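Long-range contacts in extracellular solute-binding protein, family 1 (Bifidobacterium longum subsp. infantis ATCC 15697, PDB 3QUF), which probably captures a solute, likely a sugar as in relatives of its family, outside the cell and hands it to an ABC transporter for import: residues 103-108 / 126-131; 188-193 / 223-228. All coordinates share one frame; numbering follows the deposited sequence.

In the fold
The two contacts follow one another along a single chain, contact 1 closing before contact 2 opens, and their centres lie 32 Å apart with nearest atoms about 21 Å from each other. Contact 1 ties the loop after helix 94-100 to the short hairpin of strands 124-125 and 128-129, just ahead of strand 135-144. Contact 2 packs the first turns of helices 188-199 and 223-234 against each other. All four segments lie within the part of the chain that marks it as a bacterial solute-binding protein. In such proteins two lobes usually close around a ligand, and the separation is consistent with each contact serving a different lobe: polar loop bonding in one, aromatic helix packing in the other.

Contact 1. Residues 103-108 / 126-131; sequences ALDISG and DGKTYG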
loop_
_atom_site.group_PDB
_atom_site.type_symbol
_atom_site.label_atom_id
_atom_site.label_comp_id
_atom_site.label_asym_id
_atom_site.label_seq_id
_atom_site.Cartn_x
_atom_site.Cartn_y
_atom_site.Cartn_z
ATOM N N ALA A 103 -7.680 -19.757 8.735
ATOM C CA ALA A 103 -7.417 -18.684 9.677
ATOM C C ALA A 103 -8.500 -18.611 10.738
ATOM O O ALA A 103 -9.714 -18.711 10.427
ATOM C CB ALA A 103 -7.281 -17.328 8.937
ATOM N N LEU A 104 -8.071 -18.416 11.968
ATOM C CA LEU A 104 -8.956 -18.260 13.121
ATOM C C LEU A 104 -9.708 -16.945 13.048
ATOM O O LEU A 104 -9.126 -15.927 12.783
ATOM C CB LEU A 104 -8.134 -18.265 14.401
ATOM C CG LEU A 104 -8.880 -18.178 15.746
ATOM C CD1 LEU A 104 -9.689 -19.430 15.970
ATOM C CD2 LEU A 104 -7.821 -17.990 16.897
ATOM N N ASP A 105 -11.017 -16.985 13.310
ATOM C CA ASP A 105 -11.790 -15.741 13.525
ATOM C C ASP A 105 -11.350 -15.051 14.804
ATOM O O ASP A 105 -11.564 -15.598 15.925
ATOM C CB ASP A 105 -13.268 -16.153 13.607
ATOM C CG ASP A 105 -14.202 -14.977 13.876
ATOM O OD1 ASP A 105 -13.745 -13.834 13.987
ATOM O OD2 ASP A 105 -15.438 -15.247 13.968
ATOM N N ILE A 106 -10.728 -13.885 14.658
ATOM C CA ILE A 106 -10.205 -13.098 15.773
ATOM C C ILE A 106 -11.038 -11.844 16.017
ATOM O O ILE A 106 -10.642 -10.936 16.767
ATOM C CB ILE A 106 -8.697 -12.845 15.615
ATOM C CG1 ILE A 106 -8.395 -12.122 14.299
ATOM C CG2 ILE A 106 -7.927 -14.199 15.751
ATOM C CD1 ILE A 106 -6.923 -11.647 14.217
ATOM N N SER A 107 -12.253 -11.839 15.464
ATOM C CA SER A 107 -13.182 -10.720 15.678
ATOM C C SER A 107 -13.309 -10.420 17.178
ATOM O O SER A 107 -13.484 -11.324 17.983
ATOM C CB SER A 107 -14.568 -11.053 15.134
ATOM O OG SER A 107 -14.532 -11.373 13.764
ATOM N N GLY A 108 -13.234 -9.145 17.508
ATOM C CA GLY A 108 -13.513 -8.671 18.874
ATOM C C GLY A 108 -12.387 -8.860 19.878
ATOM O O GLY A 108 -12.552 -8.539 21.056
ATOM N N ASP A 126 -16.989 -12.323 5.256
ATOM C CA ASP A 126 -18.282 -12.614 5.855
ATOM C C ASP A 126 -18.461 -11.847 7.175
ATOM O O ASP A 126 -19.159 -12.343 8.084
ATOM C CB ASP A 126 -18.517 -14.094 6.112
ATOM C CG ASP A 126 -18.374 -14.972 4.841
ATOM O OD1 ASP A 126 -18.552 -14.456 3.708
ATOM O OD2 ASP A 126 -18.046 -16.174 5.016
ATOM N N GLY A 127 -17.846 -10.672 7.230
ATOM C CA GLY A 127 -17.951 -9.753 8.363
ATOM C C GLY A 127 -17.061 -10.087 9.552
ATOM O O GLY A 127 -17.131 -9.429 10.604
ATOM N N LYS A 128 -16.289 -11.168 9.450
ATOM C CA LYS A 128 -15.425 -11.622 10.534
ATOM C C LYS A 128 -13.962 -11.253 10.198
ATOM O O LYS A 128 -13.554 -11.231 9.041
ATOM C CB LYS A 128 -15.571 -13.125 10.710
ATOM C CG LYS A 128 -16.947 -13.533 11.203
ATOM C CD LYS A 128 -17.132 -15.082 11.187
ATOM C CE LYS A 128 -18.345 -15.500 12.054
ATOM N NZ LYS A 128 -18.662 -17.003 12.085
ATOM N N THR A 129 -13.219 -10.913 11.236
ATOM C CA THR A 129 -11.810 -10.575 11.111
ATOM C C THR A 129 -10.934 -11.811 11.266
ATOM O O THR A 129 -11.048 -12.529 12.251
ATOM C CB THR A 129 -11.442 -9.521 12.176
ATOM O OG1 THR A 129 -12.266 -8.356 11.972
ATOM C CG2 THR A 129 -9.993 -9.078 12.007
ATOM N N TYR A 130 -10.041 -11.993 10.294
ATOM C CA TYR A 130 -9.144 -13.152 10.225
ATOM C C TYR A 130 -7.691 -12.792 10.269
ATOM O O TYR A 130 -6.833 -13.692 10.270
ATOM C CB TYR A 130 -9.432 -13.951 8.953
ATOM C CG TYR A 130 -10.765 -14.619 8.995
ATOM C CD1 TYR A 130 -10.959 -15.805 9.739
ATOM C CD2 TYR A 130 -11.843 -14.082 8.312
ATOM C CE1 TYR A 130 -12.202 -16.427 9.785
ATOM C CE2 TYR A 130 -13.102 -14.709 8.350
ATOM C CZ TYR A 130 -13.265 -15.867 9.107
ATOM O OH TYR A 130 -14.497 -16.479 9.172
ATOM N N GLY A 131 -7.355 -11.509 10.317
ATOM C CA GLY A 131 -5.932 -11.096 10.368
ATOM C C GLY A 131 -5.816 -9.698 10.929
ATOM O O GLY A 131 -6.797 -8.905 10.920
HETATM O O HOH W 1 -6.371 -15.259 12.526
HETATM O O HOH W 2 -16.441 -17.586 13.357
HETATM O O HOH W 3 -15.026 -8.376 12.577
#
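D105 holds CG anti to its own nitrogen (chi1 178°), which carries the carboxylate across K128, while S107 turns OG away from its carbonyl carbon (chi1 -58°) to meet the backbone of T129. OD1 of D105 accepts from S107 N at 2.9 Å, an Asx turn, and from S107 OG at 2.6 Å through its syn lone pair. With its proton given to that carboxylate, S107 OG receives T129 N at 2.9 Å in a fairly straight bond of 163°. The one backbone-to-backbone bond between the segments, I106 N to T129 O at 2.8 Å, runs nearly in line with the carbonyl. The aliphatic part of K128 crosses D105 at about a right angle, CD lying 3.3 Å from OD2; NZ stops short of a salt bridge, and a water joins the two charged ends. I106 lays its branched apolar chain along the T129-G131 backbone, CG1 beside O and CG2 of T129 and CD1 near G131 N; T129 OG1 bonds Q124 in the hairpin. Y130 offers its ring edge to the carbonyl of A103, CD1 to O being 3.2 Å. Although 103-108 forms no regular strand, S107 OG thus supplements its single backbone bond, and the aspartate's charge probably strengthens that oxygen as an acceptor.

Contact 2. Residues 188-193 / 223-228; sequences GSFTGL and TPVFKR
The rings of F190 and F226 form an offset stack, planes 26° apart and centroids separated by 4.7 Å. CZ of F190 lies over one face of F226, displaced toward the rim, and CE1 of F190 comes within 3.4 Å of F226 CD1. Meanwhile the backbone N of F226 sits at the edge of the F190 ring, in its plane, and V225 CG1 approaches that ring obliquely, 3.5 Å from CE1. Beyond the two segments, W229 meets F190 edge-to-face and W222 meets it with planes inclined at about 55°. With CG anti to the backbone N (chi1 175°), the F190 ring extends toward the other helix; a long flat side chain suits a gap between axes 10.0 Å apart. An alanine here would take away the stacking partner of F226 and is likely to open a gap beside V225 CG1. One turn on, the side chains of L193 and V225 lie alongside one another, pointing opposite ways, L193 CG 3.9 Å from V225 CG1; the compact branched valine fits where the backbones come nearest. L193 CD2 rests against V225 O and R228 CB, the side-chain atom by which R228 meets L193; beyond it the arginine's bent chain carries the guanidinium group away to a salt bridge with D161. No hydrogen bond joins the two segments, so their cohesion rests on dispersion between aromatic and aliphatic carbons, with the arginine's charge kept to the margin.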
loop_
_atom_site.group_PDB
_atom_site.type_symbol
_atom_site.label_atom_id
_atom_site.label_comp_id
_atom_site.label_asym_id
_atom_site.label_seq_id
_atom_site.Cartn_x
_atom_site.Cartn_y
_atom_site.Cartn_z
ATOM N N GLY A 188 1.059 4.984 -9.395
ATOM C CA GLY A 188 0.754 5.607 -8.106
ATOM C C GLY A 188 -0.080 6.887 -8.241
ATOM O O GLY A 188 -0.959 7.150 -7.430
ATOM N N SER A 189 0.185 7.690 -9.256
ATOM C CA SER A 189 -0.606 8.927 -9.463
ATOM C C SER A 189 -2.072 8.625 -9.760
ATOM O O SER A 189 -2.980 9.288 -9.257
ATOM C CB SER A 189 0.010 9.803 -10.601
ATOM O OG SER A 189 0.062 9.122 -11.866
ATOM N N PHE A 190 -2.301 7.638 -10.618
ATOM C CA PHE A 190 -3.638 7.192 -10.918
ATOM C C PHE A 190 -4.316 6.690 -9.651
ATOM O O PHE A 190 -5.465 7.017 -9.392
ATOM C CB PHE A 190 -3.636 6.064 -11.964
ATOM C CG PHE A 190 -4.990 5.504 -12.205
ATOM C CD1 PHE A 190 -5.899 6.147 -13.053
ATOM C CD2 PHE A 190 -5.399 4.362 -11.527
ATOM C CE1 PHE A 190 -7.160 5.646 -13.235
ATOM C CE2 PHE A 190 -6.682 3.866 -11.720
ATOM C CZ PHE A 190 -7.552 4.517 -12.571
ATOM N N THR A 191 -3.597 5.892 -8.861
ATOM C CA THR A 191 -4.199 5.332 -7.643
ATOM C C THR A 191 -4.584 6.455 -6.685
ATOM O O THR A 191 -5.657 6.400 -6.065
ATOM C CB THR A 191 -3.272 4.319 -6.998
ATOM O OG1 THR A 191 -3.047 3.269 -7.958
ATOM C CG2 THR A 191 -3.873 3.727 -5.728
ATOM N N GLY A 192 -3.727 7.470 -6.577
ATOM C CA GLY A 192 -4.031 8.636 -5.735
ATOM C C GLY A 192 -5.265 9.382 -6.193
ATOM O O GLY A 192 -6.082 9.848 -5.384
ATOM N N LEU A 193 -5.433 9.483 -7.508
ATOM C CA LEU A 193 -6.579 10.151 -8.082
ATOM C C LEU A 193 -7.849 9.341 -7.885
ATOM O O LEU A 193 -8.888 9.881 -7.537
ATOM C CB LEU A 193 -6.291 10.437 -9.558
ATOM C CG LEU A 193 -7.255 11.387 -10.261
ATOM C CD1 LEU A 193 -7.214 12.774 -9.608
ATOM C CD2 LEU A 193 -6.914 11.459 -11.770
ATOM N N THR A 223 -13.678 4.623 -15.183
ATOM C CA THR A 223 -13.714 5.465 -16.406
ATOM C C THR A 223 -13.490 6.937 -16.146
ATOM O O THR A 223 -12.635 7.537 -16.779
ATOM C CB THR A 223 -14.999 5.275 -17.222
ATOM O OG1 THR A 223 -15.100 3.907 -17.588
ATOM C CG2 THR A 223 -14.959 6.131 -18.469
ATOM N N PRO A 224 -14.239 7.532 -15.199
ATOM C CA PRO A 224 -14.056 8.973 -14.957
ATOM C C PRO A 224 -12.681 9.344 -14.439
ATOM O O PRO A 224 -12.202 10.446 -14.680
ATOM C CB PRO A 224 -15.109 9.309 -13.909
ATOM C CG PRO A 224 -15.543 8.023 -13.313
ATOM C CD PRO A 224 -15.311 6.951 -14.372
ATOM N N VAL A 225 -12.047 8.410 -13.749
ATOM C CA VAL A 225 -10.707 8.637 -13.229
ATOM C C VAL A 225 -9.700 8.514 -14.343
ATOM O O VAL A 225 -8.826 9.371 -14.497
ATOM C CB VAL A 225 -10.394 7.711 -12.029
ATOM C CG1 VAL A 225 -8.996 8.052 -11.393
ATOM C CG2 VAL A 225 -11.498 7.831 -10.984
ATOM N N PHE A 226 -9.860 7.512 -15.186
ATOM C CA PHE A 226 -9.026 7.372 -16.362
ATOM C C PHE A 226 -9.166 8.619 -17.258
ATOM O O PHE A 226 -8.198 9.032 -17.872
ATOM C CB PHE A 226 -9.415 6.158 -17.185
ATOM C CG PHE A 226 -8.791 4.832 -16.748
ATOM C CD1 PHE A 226 -7.430 4.705 -16.518
ATOM C CD2 PHE A 226 -9.579 3.701 -16.648
ATOM C CE1 PHE A 226 -6.872 3.450 -16.160
ATOM C CE2 PHE A 226 -9.036 2.468 -16.312
ATOM C CZ PHE A 226 -7.678 2.350 -16.070
ATOM N N LYS A 227 -10.363 9.185 -17.346
ATOM C CA LYS A 227 -10.586 10.376 -18.186
ATOM C C LYS A 227 -9.733 11.543 -17.708
ATOM O O LYS A 227 -9.151 12.278 -18.518
ATOM C CB LYS A 227 -12.056 10.807 -18.208
ATOM C CG LYS A 227 -12.995 9.941 -19.028
ATOM C CD LYS A 227 -14.336 10.694 -19.298
ATOM C CE LYS A 227 -15.447 9.802 -19.905
ATOM N NZ LYS A 227 -15.008 8.931 -21.027
ATOM N N ARG A 228 -9.689 11.748 -16.393
ATOM C CA ARG A 228 -8.920 12.843 -15.838
ATOM C C ARG A 228 -7.430 12.542 -15.924
ATOM O O ARG A 228 -6.615 13.419 -16.235
ATOM C CB ARG A 228 -9.358 13.145 -14.413
ATOM C CG ARG A 228 -10.819 13.570 -14.309
ATOM C CD ARG A 228 -11.133 14.785 -15.233
ATOM N NE ARG A 228 -10.216 15.899 -14.975
ATOM C CZ ARG A 228 -9.705 16.729 -15.893
ATOM N NH1 ARG A 228 -9.977 16.583 -17.169
ATOM N NH2 ARG A 228 -8.876 17.707 -15.524
#